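Local coordinates for endoglucanase A (Clostridium acetobutylicum, PDB 3IK2), which probably hydrolyses internal beta-1,4-glucosidic bonds of cellulose and related glucans, as a secreted endoglucanase of glycoside hydrolase family 44, at residues V3-D8 and F456-S461; T196-V201 and Q249-Y254; T33-G38 and L92-P97; G356-I361 and E386-K391; G469-F474 and T482-V487. One frame throughout, in Å; residues are numbered along the deposited sequence.

Contact 1: V3-D8 and F456-S461; sequences VNVNID and FNFNVS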
# COMPACT_ATOMS: atom_id res chain seq x y z
N VAL A 3 -9.77 -22.02 -21.24
CA VAL A 3 -9.00 -20.81 -21.27
C VAL A 3 -7.56 -21.22 -21.55
O VAL A 3 -7.04 -22.14 -20.92
CB VAL A 3 -9.14 -20.05 -19.88
CG1 VAL A 3 -8.13 -18.91 -19.74
CG2 VAL A 3 -10.60 -19.57 -19.67
N ASN A 4 -6.92 -20.56 -22.52
CA ASN A 4 -5.50 -20.80 -22.80
C ASN A 4 -4.62 -19.86 -22.01
O ASN A 4 -4.94 -18.69 -21.86
CB ASN A 4 -5.19 -20.66 -24.31
CG ASN A 4 -6.05 -21.59 -25.17
OD1 ASN A 4 -6.21 -22.77 -24.85
ND2 ASN A 4 -6.60 -21.05 -26.28
N VAL A 5 -3.51 -20.38 -21.48
CA VAL A 5 -2.53 -19.55 -20.79
C VAL A 5 -1.17 -19.81 -21.39
O VAL A 5 -0.62 -20.91 -21.28
CB VAL A 5 -2.46 -19.89 -19.30
CG1 VAL A 5 -1.41 -18.97 -18.54
CG2 VAL A 5 -3.87 -19.84 -18.68
N ASN A 6 -0.64 -18.76 -22.00
CA ASN A 6 0.65 -18.77 -22.66
C ASN A 6 1.72 -18.07 -21.81
O ASN A 6 1.69 -16.83 -21.63
CB ASN A 6 0.53 -18.12 -24.04
CG ASN A 6 -0.40 -18.90 -24.97
OD1 ASN A 6 -0.49 -20.12 -24.91
ND2 ASN A 6 -1.09 -18.18 -25.85
N ILE A 7 2.64 -18.88 -21.29
CA ILE A 7 3.75 -18.37 -20.48
C ILE A 7 5.05 -18.37 -21.30
O ILE A 7 5.36 -19.33 -22.00
CB ILE A 7 3.88 -19.16 -19.11
CG1 ILE A 7 2.57 -19.04 -18.31
CG2 ILE A 7 5.05 -18.68 -18.26
CD1 ILE A 7 2.36 -20.12 -17.26
N ASP A 8 5.81 -17.29 -21.22
CA ASP A 8 7.16 -17.26 -21.77
C ASP A 8 8.13 -16.76 -20.72
O ASP A 8 8.13 -15.59 -20.40
CB ASP A 8 7.20 -16.35 -23.01
CG ASP A 8 8.57 -16.37 -23.71
OD1 ASP A 8 8.63 -15.90 -24.87
OD2 ASP A 8 9.57 -16.84 -23.12
N PHE A 456 -7.96 -24.89 -17.76
CA PHE A 456 -6.86 -24.06 -18.16
C PHE A 456 -5.91 -24.93 -18.93
O PHE A 456 -5.45 -25.95 -18.42
CB PHE A 456 -6.16 -23.45 -16.94
CG PHE A 456 -6.90 -22.32 -16.30
CD1 PHE A 456 -6.78 -21.01 -16.80
CD2 PHE A 456 -7.69 -22.55 -15.17
CE1 PHE A 456 -7.46 -19.96 -16.20
CE2 PHE A 456 -8.38 -21.49 -14.56
CZ PHE A 456 -8.26 -20.20 -15.07
N ASN A 457 -5.62 -24.51 -20.14
CA ASN A 457 -4.65 -25.16 -20.99
C ASN A 457 -3.38 -24.30 -20.99
O ASN A 457 -3.39 -23.19 -21.50
CB ASN A 457 -5.25 -25.32 -22.40
CG ASN A 457 -6.65 -25.91 -22.36
OD1 ASN A 457 -6.89 -26.94 -21.71
ND2 ASN A 457 -7.61 -25.25 -23.03
N PHE A 458 -2.31 -24.81 -20.39
CA PHE A 458 -1.11 -24.05 -20.18
C PHE A 458 -0.08 -24.38 -21.21
O PHE A 458 0.22 -25.55 -21.45
CB PHE A 458 -0.48 -24.33 -18.79
CG PHE A 458 -1.32 -23.84 -17.62
CD1 PHE A 458 -1.12 -22.57 -17.09
CD2 PHE A 458 -2.29 -24.67 -17.04
CE1 PHE A 458 -1.89 -22.11 -16.01
CE2 PHE A 458 -3.07 -24.23 -15.97
CZ PHE A 458 -2.87 -22.93 -15.45
N ASN A 459 0.52 -23.33 -21.76
CA ASN A 459 1.63 -23.48 -22.69
C ASN A 459 2.82 -22.69 -22.18
O ASN A 459 2.85 -21.47 -22.30
CB ASN A 459 1.24 -22.97 -24.08
CG ASN A 459 -0.13 -23.47 -24.51
OD1 ASN A 459 -0.25 -24.61 -25.00
ND2 ASN A 459 -1.18 -22.63 -24.30
N VAL A 460 3.79 -23.40 -21.62
CA VAL A 460 4.98 -22.76 -21.09
C VAL A 460 6.11 -22.78 -22.12
O VAL A 460 6.65 -23.84 -22.46
CB VAL A 460 5.42 -23.40 -19.77
CG1 VAL A 460 6.60 -22.69 -19.20
CG2 VAL A 460 4.26 -23.42 -18.77
N SER A 461 6.43 -21.61 -22.64
CA SER A 461 7.62 -21.45 -23.49
C SER A 461 8.83 -21.12 -22.61
O SER A 461 8.90 -20.06 -22.00
CB SER A 461 7.37 -20.37 -24.55
OG SER A 461 8.54 -20.13 -25.31
O HOH W 1 11.52 -18.79 -24.45
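V5 and F458 sit side by side on neighbouring strands of a mixed beta sheet, in which V3-D8, near the N-terminus, pairs in parallel with F456-S461. Such pairing shows how a chain can draw its N-terminal strand beside one more than 440 residues later. The backbone ladder is regular: V5 N donates to N457 O at 2.8 Å, and V5 O receives N459 N at 2.7 Å with an N-H...O angle of 170°. Followed outward, V5 meets aromatic carbon at every atom. V5 CB lies 3.7 Å from F458 CD1; CG1, anti to the backbone N (chi1 -179°), stays with the same ring; V5 CG2 turns the other way and reaches F456 CD1 at 3.7 Å, at the edge of that ring. V3 CG1 and I7 CD1 extend this apolar face, which strands 440-447 and 427-433 cover; F458 also stacks on F495. The opposite face is polar, a ladder of asparagines. N4 and N457 are joined by a weak, long bond between their amides, whereas N6 and N459 lie alongside each other with amide planes 48° apart. There N459 ND2 comes within 2.7 Å of N6 OD1, but the bond is weak because the N-H points well off the oxygen.

Contact 2: T196-V201 and Q249-Y254; sequences TKCSEV and QWFIDY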
# COMPACT_ATOMS: atom_id res chain seq x y z
N THR A 196 -5.97 22.85 1.97
CA THR A 196 -4.55 22.71 1.69
C THR A 196 -4.24 23.16 0.26
O THR A 196 -4.85 22.73 -0.69
CB THR A 196 -4.10 21.25 1.86
OG1 THR A 196 -4.66 20.72 3.08
CG2 THR A 196 -2.58 21.15 1.83
N LYS A 197 -3.27 24.05 0.11
CA LYS A 197 -2.91 24.52 -1.20
C LYS A 197 -1.95 23.54 -1.87
O LYS A 197 -1.23 22.79 -1.20
CB LYS A 197 -2.26 25.89 -1.10
CG LYS A 197 -3.21 27.02 -0.79
CD LYS A 197 -2.40 28.31 -0.68
CE LYS A 197 -3.26 29.54 -0.61
NZ LYS A 197 -3.98 29.58 0.69
N CYS A 198 -2.01 23.52 -3.20
CA CYS A 198 -1.05 22.78 -4.01
C CYS A 198 0.35 23.25 -3.65
O CYS A 198 1.24 22.44 -3.41
CB CYS A 198 -1.32 22.97 -5.51
SG CYS A 198 -2.90 22.36 -5.98
N SER A 199 0.54 24.56 -3.58
CA SER A 199 1.87 25.11 -3.21
C SER A 199 2.28 24.73 -1.76
O SER A 199 3.47 24.49 -1.49
CB SER A 199 1.88 26.63 -3.37
OG SER A 199 1.07 27.22 -2.37
N GLU A 200 1.30 24.68 -0.86
CA GLU A 200 1.56 24.28 0.52
C GLU A 200 2.04 22.82 0.62
O GLU A 200 3.07 22.54 1.23
CB GLU A 200 0.31 24.52 1.39
CG GLU A 200 0.41 23.85 2.77
CD GLU A 200 -0.87 23.98 3.61
OE1 GLU A 200 -1.91 24.44 3.08
OE2 GLU A 200 -0.84 23.61 4.81
N VAL A 201 1.30 21.90 0.00
CA VAL A 201 1.70 20.48 0.02
C VAL A 201 3.10 20.24 -0.57
O VAL A 201 3.91 19.48 -0.01
CB VAL A 201 0.64 19.53 -0.63
CG1 VAL A 201 0.64 19.61 -2.12
CG2 VAL A 201 0.90 18.08 -0.20
N GLN A 249 -2.22 17.85 -16.98
CA GLN A 249 -3.44 17.06 -16.96
C GLN A 249 -4.03 16.96 -15.56
O GLN A 249 -5.25 17.06 -15.40
CB GLN A 249 -3.22 15.65 -17.52
CG GLN A 249 -4.44 14.76 -17.40
CD GLN A 249 -5.60 15.22 -18.28
OE1 GLN A 249 -5.60 14.95 -19.47
NE2 GLN A 249 -6.59 15.89 -17.70
N TRP A 250 -3.18 16.75 -14.55
CA TRP A 250 -3.67 16.56 -13.19
C TRP A 250 -2.63 16.92 -12.15
O TRP A 250 -1.50 17.28 -12.50
CB TRP A 250 -4.25 15.14 -12.96
CG TRP A 250 -3.32 13.95 -13.17
CD1 TRP A 250 -2.09 13.95 -13.78
CD2 TRP A 250 -3.58 12.58 -12.82
NE1 TRP A 250 -1.56 12.68 -13.79
CE2 TRP A 250 -2.46 11.81 -13.23
CE3 TRP A 250 -4.66 11.92 -12.20
CZ2 TRP A 250 -2.38 10.41 -13.05
CZ3 TRP A 250 -4.57 10.51 -12.01
CH2 TRP A 250 -3.44 9.79 -12.43
N PHE A 251 -3.03 16.88 -10.88
CA PHE A 251 -2.15 17.31 -9.79
C PHE A 251 -0.91 16.43 -9.69
O PHE A 251 0.13 16.90 -9.32
CB PHE A 251 -2.91 17.42 -8.44
CG PHE A 251 -2.00 17.57 -7.23
CD1 PHE A 251 -1.56 18.83 -6.82
CD2 PHE A 251 -1.56 16.44 -6.52
CE1 PHE A 251 -0.70 18.96 -5.70
CE2 PHE A 251 -0.69 16.58 -5.42
CZ PHE A 251 -0.26 17.82 -5.01
N ILE A 252 -1.03 15.14 -10.02
CA ILE A 252 0.12 14.22 -10.03
C ILE A 252 1.32 14.70 -10.87
O ILE A 252 2.47 14.59 -10.43
CB ILE A 252 -0.32 12.71 -10.34
CG1 ILE A 252 -0.93 12.07 -9.06
CG2 ILE A 252 0.86 11.88 -10.91
CD1 ILE A 252 -1.59 10.71 -9.22
N ASP A 253 1.04 15.25 -12.06
CA ASP A 253 2.05 15.87 -12.95
C ASP A 253 2.69 17.12 -12.30
O ASP A 253 3.88 17.26 -12.27
CB ASP A 253 1.40 16.30 -14.29
CG ASP A 253 0.95 15.11 -15.13
OD1 ASP A 253 1.38 13.98 -14.86
OD2 ASP A 253 0.15 15.33 -16.07
N TYR A 254 1.86 18.02 -11.79
CA TYR A 254 2.32 19.17 -11.04
C TYR A 254 3.24 18.73 -9.93
O TYR A 254 4.32 19.32 -9.74
CB TYR A 254 1.14 19.94 -10.46
CG TYR A 254 1.51 21.01 -9.41
CD1 TYR A 254 1.93 22.28 -9.78
CD2 TYR A 254 1.43 20.71 -8.04
CE1 TYR A 254 2.28 23.25 -8.79
CE2 TYR A 254 1.75 21.65 -7.08
CZ TYR A 254 2.16 22.91 -7.45
OH TYR A 254 2.46 23.79 -6.45
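A cysteine sulfur set against two aromatic rings is the unusual feature here: C198 SG lies 5.0 Å from the centroid of the F251 ring and 5.3 Å from that of Y254, oblique to both. The thiol is placed there by a chi1 of -62°, which swings C198 SG away from the carbonyl carbon and toward F251, where F251 CD1 is 3.9 Å off. C198 CB is left to meet Y254 CE2, at 3.7 Å. The two rings thus divide one small side chain between them, the sulfur going mainly to one and the methylene to the other. V201, one helical turn on, fills the next position. V201 CG1 stands between the backbone N and the carbonyl carbon (chi1 75°) and points head-on at the rim of F251, touching F251 CZ at 3.5 Å near the ring plane. Y254 OH passes over the start of the other helix, 3.5 Å from S199 N, an amide that is already bonded to D240. Both segments run through the N-cap into the first turn of a helix, 198-215 and 251-266, two outer helices of the TIM-like barrel. Between them comes helix 241-245, whose W241 and V244 touch both C198 and Y254, while F235 stacks on F251 beside V201.

Contact 3: T33-G38 and L92-P97; sequences TARRIG and LAMGVP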
# COMPACT_ATOMS: atom_id res chain seq x y z
N THR A 33 5.59 -8.75 4.20
CA THR A 33 6.96 -8.37 3.91
C THR A 33 7.22 -6.88 4.13
O THR A 33 8.34 -6.41 3.90
CB THR A 33 7.36 -8.69 2.45
OG1 THR A 33 6.55 -7.89 1.56
CG2 THR A 33 7.22 -10.20 2.11
N ALA A 34 6.19 -6.14 4.56
CA ALA A 34 6.27 -4.68 4.77
C ALA A 34 5.18 -4.27 5.73
O ALA A 34 4.08 -4.85 5.74
CB ALA A 34 6.13 -3.91 3.49
N ARG A 35 5.49 -3.28 6.57
CA ARG A 35 4.51 -2.74 7.51
C ARG A 35 4.57 -1.21 7.54
O ARG A 35 5.65 -0.63 7.43
CB ARG A 35 4.68 -3.36 8.91
CG ARG A 35 4.35 -4.87 8.98
CD ARG A 35 4.93 -5.49 10.26
NE ARG A 35 4.13 -5.24 11.47
CZ ARG A 35 4.49 -4.45 12.49
NH1 ARG A 35 5.66 -3.82 12.48
NH2 ARG A 35 3.69 -4.31 13.54
N ARG A 36 3.40 -0.57 7.63
CA ARG A 36 3.29 0.90 7.74
C ARG A 36 2.67 1.32 9.06
O ARG A 36 1.68 0.71 9.51
CB ARG A 36 2.43 1.46 6.59
CG ARG A 36 1.95 2.93 6.71
CD ARG A 36 1.28 3.27 5.43
NE ARG A 36 0.87 4.65 5.15
CZ ARG A 36 -0.37 5.13 5.29
NH1 ARG A 36 -1.33 4.38 5.84
NH2 ARG A 36 -0.65 6.36 4.93
N ILE A 37 3.22 2.37 9.68
CA ILE A 37 2.47 3.11 10.71
C ILE A 37 2.13 4.48 10.11
O ILE A 37 3.02 5.26 9.79
CB ILE A 37 3.16 3.18 12.11
CG1 ILE A 37 2.26 3.93 13.12
CG2 ILE A 37 4.61 3.74 12.05
CD1 ILE A 37 2.85 4.05 14.55
N GLY A 38 0.83 4.71 9.89
CA GLY A 38 0.36 5.86 9.12
C GLY A 38 -1.14 6.05 9.19
O GLY A 38 -1.81 5.49 10.06
N LEU A 92 11.05 -6.00 13.14
CA LEU A 92 12.32 -6.74 13.25
C LEU A 92 12.17 -8.17 13.83
O LEU A 92 12.78 -9.11 13.31
CB LEU A 92 13.34 -5.93 14.05
CG LEU A 92 13.84 -4.66 13.35
CD1 LEU A 92 14.60 -3.78 14.32
CD2 LEU A 92 14.69 -4.95 12.11
N ALA A 93 11.35 -8.31 14.87
CA ALA A 93 11.03 -9.60 15.46
C ALA A 93 10.35 -10.50 14.46
O ALA A 93 10.52 -11.69 14.55
CB ALA A 93 10.14 -9.43 16.67
N MET A 94 9.54 -9.95 13.54
CA MET A 94 8.79 -10.75 12.58
C MET A 94 9.64 -11.09 11.38
O MET A 94 9.21 -11.86 10.53
CB MET A 94 7.56 -9.99 12.08
CG MET A 94 6.44 -9.74 13.12
SD MET A 94 5.11 -8.70 12.43
CE MET A 94 5.09 -7.42 13.61
N GLY A 95 10.83 -10.51 11.28
CA GLY A 95 11.63 -10.66 10.06
C GLY A 95 11.12 -9.81 8.88
O GLY A 95 11.47 -10.09 7.73
N VAL A 96 10.33 -8.78 9.16
CA VAL A 96 9.78 -7.91 8.11
C VAL A 96 10.83 -6.88 7.68
O VAL A 96 11.28 -6.10 8.51
CB VAL A 96 8.44 -7.24 8.53
CG1 VAL A 96 8.05 -6.13 7.57
CG2 VAL A 96 7.32 -8.27 8.59
N PRO A 97 11.28 -6.96 6.41
CA PRO A 97 12.40 -6.16 5.86
C PRO A 97 12.14 -4.68 5.61
O PRO A 97 13.11 -3.93 5.38
CB PRO A 97 12.74 -6.85 4.53
CG PRO A 97 11.58 -7.74 4.23
CD PRO A 97 10.75 -7.94 5.45
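M94 lays its terminal methyl over one face of the R35 guanidinium, with CE 3.1 Å above the plane and displaced toward the rim. The two side chains cross at about a right angle, and M94 CE is 3.2 Å from both NE and CZ of R35. A bend in the methionine at chi3 (-125°) brings the methyl down onto the flat group, with SD trailing beside R35 CD. The arginine is not free to swing from under it: NE forms a salt bridge with D26, and NH1 is bonded to S91 OG and F87 O. V96 shares this buried side with R35. V96 CG1, anti to the backbone N (chi1 168°), presses against the T33-A34 peptide, 3.6 Å from T33 C and 3.5 Å from A34 N, while V96 CG2 leans on the methylene R35 CD at 4.0 Å. The solvent side is made by exposed P97 and partly exposed T33. T33 turns its side chain away and offers mainly backbone, so that a proline ring meets a carbonyl, closely, with P97 CD 3.2 Å from T33 O; G95 lies exposed beyond. At that glycine helix 82-93 ends in a Schellman motif, its positive phi letting the chain reverse before entering strand 99-103. Strand 34-37, helix and strand 99-103 together form a beta-alpha-beta crossover, the repeating unit of a TIM barrel, and R35 joins its first strand to the closing turn of its helix.

Contact 4: G356-I361 and E386-K391; sequences GGEDHI and ECNSDK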
# COMPACT_ATOMS: atom_id res chain seq x y z
N GLY A 356 -12.57 -4.75 0.04
CA GLY A 356 -13.82 -5.11 0.74
C GLY A 356 -14.08 -6.60 0.75
O GLY A 356 -13.24 -7.37 0.26
N GLY A 357 -15.24 -7.01 1.29
CA GLY A 357 -15.61 -8.43 1.43
C GLY A 357 -14.50 -9.37 1.87
O GLY A 357 -14.28 -10.43 1.27
N GLU A 358 -13.82 -8.96 2.95
CA GLU A 358 -12.55 -9.49 3.44
C GLU A 358 -12.69 -10.90 3.95
O GLU A 358 -11.73 -11.66 3.94
CB GLU A 358 -12.05 -8.63 4.60
CG GLU A 358 -11.69 -7.20 4.24
CD GLU A 358 -11.39 -6.40 5.47
OE1 GLU A 358 -11.26 -7.02 6.56
OE2 GLU A 358 -11.25 -5.16 5.35
N ASP A 359 -13.91 -11.25 4.36
CA ASP A 359 -14.19 -12.56 4.90
C ASP A 359 -14.98 -13.44 3.91
O ASP A 359 -15.64 -14.39 4.32
CB ASP A 359 -14.90 -12.42 6.25
CG ASP A 359 -16.26 -11.72 6.14
OD1 ASP A 359 -16.66 -11.31 5.03
OD2 ASP A 359 -16.91 -11.56 7.19
N HIS A 360 -14.82 -13.16 2.62
CA HIS A 360 -15.54 -13.80 1.51
C HIS A 360 -14.56 -14.15 0.38
O HIS A 360 -13.57 -13.45 0.20
CB HIS A 360 -16.61 -12.81 0.99
CG HIS A 360 -17.49 -13.37 -0.09
ND1 HIS A 360 -18.58 -14.18 0.17
CD2 HIS A 360 -17.44 -13.22 -1.43
CE1 HIS A 360 -19.17 -14.49 -0.96
NE2 HIS A 360 -18.49 -13.93 -1.95
N ILE A 361 -14.83 -15.21 -0.37
CA ILE A 361 -13.95 -15.62 -1.49
C ILE A 361 -13.69 -14.50 -2.51
O ILE A 361 -12.57 -14.37 -3.04
CB ILE A 361 -14.48 -16.94 -2.20
CG1 ILE A 361 -13.53 -17.46 -3.31
CG2 ILE A 361 -15.88 -16.73 -2.82
CD1 ILE A 361 -12.04 -17.68 -2.92
N GLU A 386 -6.99 -2.42 6.89
CA GLU A 386 -8.09 -3.18 7.45
C GLU A 386 -9.36 -2.36 7.59
O GLU A 386 -9.34 -1.31 8.24
CB GLU A 386 -7.68 -3.72 8.83
CG GLU A 386 -8.77 -4.55 9.53
CD GLU A 386 -9.33 -5.64 8.67
OE1 GLU A 386 -10.55 -5.88 8.73
OE2 GLU A 386 -8.53 -6.26 7.93
N CYS A 387 -10.46 -2.82 6.97
CA CYS A 387 -11.74 -2.12 7.05
C CYS A 387 -12.91 -2.90 7.67
O CYS A 387 -14.05 -2.42 7.60
CB CYS A 387 -12.15 -1.61 5.68
SG CYS A 387 -10.95 -0.45 4.99
N ASN A 388 -12.67 -4.08 8.24
CA ASN A 388 -13.76 -4.91 8.73
C ASN A 388 -13.50 -5.58 10.09
O ASN A 388 -13.77 -6.76 10.25
CB ASN A 388 -14.10 -6.00 7.68
CG ASN A 388 -15.53 -6.53 7.81
OD1 ASN A 388 -16.41 -5.86 8.38
ND2 ASN A 388 -15.77 -7.73 7.27
N SER A 389 -12.95 -4.83 11.04
CA SER A 389 -12.63 -5.32 12.39
C SER A 389 -11.93 -6.67 12.43
O SER A 389 -12.27 -7.54 13.26
CB SER A 389 -13.89 -5.33 13.28
OG SER A 389 -14.47 -4.03 13.30
N ASP A 390 -10.96 -6.84 11.53
CA ASP A 390 -10.14 -8.06 11.43
C ASP A 390 -10.93 -9.31 11.02
O ASP A 390 -10.47 -10.44 11.20
CB ASP A 390 -9.40 -8.34 12.75
CG ASP A 390 -8.48 -7.20 13.16
OD1 ASP A 390 -7.78 -6.62 12.31
OD2 ASP A 390 -8.46 -6.89 14.37
N LYS A 391 -12.12 -9.12 10.48
CA LYS A 391 -12.83 -10.23 9.85
C LYS A 391 -12.34 -10.40 8.42
O LYS A 391 -13.04 -10.09 7.47
CB LYS A 391 -14.34 -10.00 9.93
CG LYS A 391 -14.87 -10.09 11.39
CD LYS A 391 -16.36 -9.84 11.45
CE LYS A 391 -16.64 -8.35 11.50
NZ LYS A 391 -18.11 -8.11 11.45
O HOH W 2 -18.18 -9.27 7.72
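Two acidic side chains, E358 and E386, meet at their carboxylates: E358 OE1 stands 2.6 Å from E386 OE1, and the two planes are turned 83° apart. The extended chain of E358 (chi2 172°) carries its head group across to this meeting, whereas E386 folds back over its own loop. Hydrogen bonds fix both heads. C387 N donates to E358 OE2 at 3.0 Å, on the syn lone pair, and N354 supplies a further bond to the same oxygen. E386 OE1 receives N388 N at 2.8 Å from above its carboxylate plane; its OE2 is held by N392 and Y384. Water carries the polar link at the outer end, bridging D359 OD2, at 2.7 Å, and N388 ND2. Close packing completes the contact: N388 CB approaches E358 OE1 to 3.2 Å, and K391 O lies 3.2 Å from D359 CB. These loops follow strands 347-353 and 379-384, the seventh and eighth of the barrel, and each leads into a helix. The chemistry implies two acids held in set orientations, heads almost perpendicular, beyond the barrel strands: backbone N-H groups of C387 and N388 and the side chains of N354, N392 and Y384 grip three of their four carboxylate oxygens.

Contact 5: G469-F474 and T482-V487; sequences GQVWGF and TKRDDV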
# COMPACT_ATOMS: atom_id res chain seq x y z
N GLY A 469 4.12 -30.66 -11.28
CA GLY A 469 3.43 -29.49 -10.75
C GLY A 469 2.66 -29.84 -9.48
O GLY A 469 1.91 -30.82 -9.44
N GLN A 470 2.87 -29.03 -8.44
CA GLN A 470 2.06 -29.11 -7.21
C GLN A 470 1.16 -27.88 -7.09
O GLN A 470 1.49 -26.80 -7.60
CB GLN A 470 2.96 -29.22 -5.99
CG GLN A 470 3.69 -30.54 -5.88
CD GLN A 470 4.52 -30.63 -4.61
OE1 GLN A 470 4.19 -31.38 -3.71
NE2 GLN A 470 5.59 -29.84 -4.52
N VAL A 471 0.04 -28.04 -6.41
CA VAL A 471 -1.00 -27.02 -6.43
C VAL A 471 -1.59 -26.79 -5.03
O VAL A 471 -1.93 -27.75 -4.36
CB VAL A 471 -2.14 -27.39 -7.42
CG1 VAL A 471 -3.20 -26.27 -7.45
CG2 VAL A 471 -1.58 -27.67 -8.85
N TRP A 472 -1.69 -25.52 -4.62
CA TRP A 472 -2.31 -25.13 -3.34
C TRP A 472 -3.36 -24.06 -3.58
O TRP A 472 -3.18 -23.20 -4.41
CB TRP A 472 -1.28 -24.58 -2.35
CG TRP A 472 -0.29 -25.59 -1.83
CD1 TRP A 472 -0.31 -26.23 -0.61
CD2 TRP A 472 0.89 -26.01 -2.49
NE1 TRP A 472 0.79 -27.05 -0.50
CE2 TRP A 472 1.54 -26.94 -1.64
CE3 TRP A 472 1.46 -25.71 -3.74
CZ2 TRP A 472 2.74 -27.56 -2.00
CZ3 TRP A 472 2.66 -26.34 -4.09
CH2 TRP A 472 3.28 -27.24 -3.23
N GLY A 473 -4.44 -24.07 -2.81
CA GLY A 473 -5.50 -23.10 -3.08
C GLY A 473 -6.57 -22.94 -2.04
O GLY A 473 -6.67 -23.69 -1.09
N PHE A 474 -7.39 -21.91 -2.24
CA PHE A 474 -8.54 -21.62 -1.41
C PHE A 474 -9.66 -21.30 -2.36
O PHE A 474 -9.42 -20.98 -3.53
CB PHE A 474 -8.28 -20.47 -0.40
CG PHE A 474 -7.92 -19.15 -1.02
CD1 PHE A 474 -8.92 -18.22 -1.33
CD2 PHE A 474 -6.59 -18.81 -1.26
CE1 PHE A 474 -8.60 -16.99 -1.89
CE2 PHE A 474 -6.26 -17.58 -1.83
CZ PHE A 474 -7.28 -16.65 -2.14
N THR A 482 -5.43 -25.30 1.07
CA THR A 482 -5.24 -26.75 1.06
C THR A 482 -4.39 -27.15 -0.14
O THR A 482 -4.49 -26.56 -1.20
CB THR A 482 -6.59 -27.50 1.02
OG1 THR A 482 -7.32 -27.13 -0.17
CG2 THR A 482 -7.42 -27.16 2.26
N LYS A 483 -3.53 -28.15 0.05
CA LYS A 483 -2.83 -28.77 -1.06
C LYS A 483 -3.84 -29.50 -1.91
O LYS A 483 -4.60 -30.35 -1.41
CB LYS A 483 -1.74 -29.72 -0.57
CG LYS A 483 -0.82 -30.22 -1.70
CD LYS A 483 0.31 -31.06 -1.14
CE LYS A 483 1.52 -31.05 -2.07
NZ LYS A 483 1.48 -32.12 -3.11
N ARG A 484 -3.86 -29.15 -3.20
CA ARG A 484 -4.78 -29.77 -4.13
C ARG A 484 -4.06 -30.86 -4.92
O ARG A 484 -2.88 -31.11 -4.74
CB ARG A 484 -5.46 -28.71 -5.01
CG ARG A 484 -5.57 -27.37 -4.28
CD ARG A 484 -6.83 -26.58 -4.53
NE ARG A 484 -7.36 -25.99 -3.29
CZ ARG A 484 -8.63 -25.64 -3.10
NH1 ARG A 484 -9.53 -25.77 -4.08
NH2 ARG A 484 -9.02 -25.15 -1.93
N ASP A 485 -4.78 -31.53 -5.79
CA ASP A 485 -4.20 -32.58 -6.60
C ASP A 485 -3.04 -32.08 -7.47
O ASP A 485 -3.11 -30.97 -8.04
CB ASP A 485 -5.30 -33.18 -7.46
CG ASP A 485 -5.08 -34.65 -7.76
OD1 ASP A 485 -4.54 -35.41 -6.89
OD2 ASP A 485 -5.49 -35.05 -8.87
N ASP A 486 -1.99 -32.88 -7.58
CA ASP A 486 -0.86 -32.51 -8.44
C ASP A 486 -1.31 -32.35 -9.86
O ASP A 486 -2.31 -32.95 -10.28
CB ASP A 486 0.25 -33.56 -8.41
CG ASP A 486 0.95 -33.63 -7.08
OD1 ASP A 486 0.58 -32.93 -6.13
OD2 ASP A 486 1.89 -34.43 -6.97
N VAL A 487 -0.59 -31.51 -10.60
CA VAL A 487 -0.68 -31.49 -12.05
C VAL A 487 -0.52 -32.92 -12.58
O VAL A 487 0.43 -33.63 -12.25
CB VAL A 487 0.32 -30.50 -12.69
CG1 VAL A 487 0.34 -30.66 -14.20
CG2 VAL A 487 -0.07 -29.08 -12.32
O HOH W 3 3.00 -33.19 -11.69
O HOH W 4 -0.31 -30.70 -5.13
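K483 runs its aliphatic chain across the indole of W472, a CH-pi contact in which K483 CG lies 4.1 Å from the centroid of the five-membered ring, over its face. The methylene CE carries on past W472 CZ2, and a turn at chi4 (-88°) brings the ammonium to Q470. A slighter apolar contact joins V471 CG2 to V487 CG2 at 4.0 Å, and Y497 of strand 494-499 touches both valines. Backbone hydrogen bonds give the frame, which is that of a beta hairpin, strand 468-475 turning back into strand 481-484 at an edge of the mixed sheet. G473 and T482 form a hydrogen-bonded antiparallel pair, each amide 3.0 Å from the partner's oxygen (G473 N to T482 O, T482 N to G473 O), and R484 N reaches V471 O at 2.7 Å. Beyond R484 a water bridges V471 N and R484 O; V487 N later returns to G469 O, approaching from above the carbonyl plane. Polar tips add further bonds. K483 NZ donates to Q470 OE1 at 2.9 Å. A weak salt bridge, 3.3 Å from K483 NZ to D486 OD1, ties the same ammonium to its own segment. R484 folds its guanidinium along G473, adding a weak NH2 bond to G473 O, while its NH1 pairs with D475.

In the fold
The five contacts divide between two domains. Contacts 2, 3 and 4 belong to the TIM-like barrel, contacts 1 and 5 to the beta domain, whose sheet is built from both chain ends: contact 1 encloses contacts 2, 3 and 4 along the sequence. Contacts 1 and 5 share that sheet, with centres about 18 Å apart. One place where the domains meet is between contacts 4 and 5, I361 CD1 packing on F474 CD1 at 3.5 Å. Within the barrel, contacts 2 and 3 lie on opposite sides of the chain's centre, about 31 Å between centres. Contact 4 follows the last two barrel strands on their C-terminal side, where TIM-barrel enzymes carry their active sites; its centre is about 21 Å from that of contact 3.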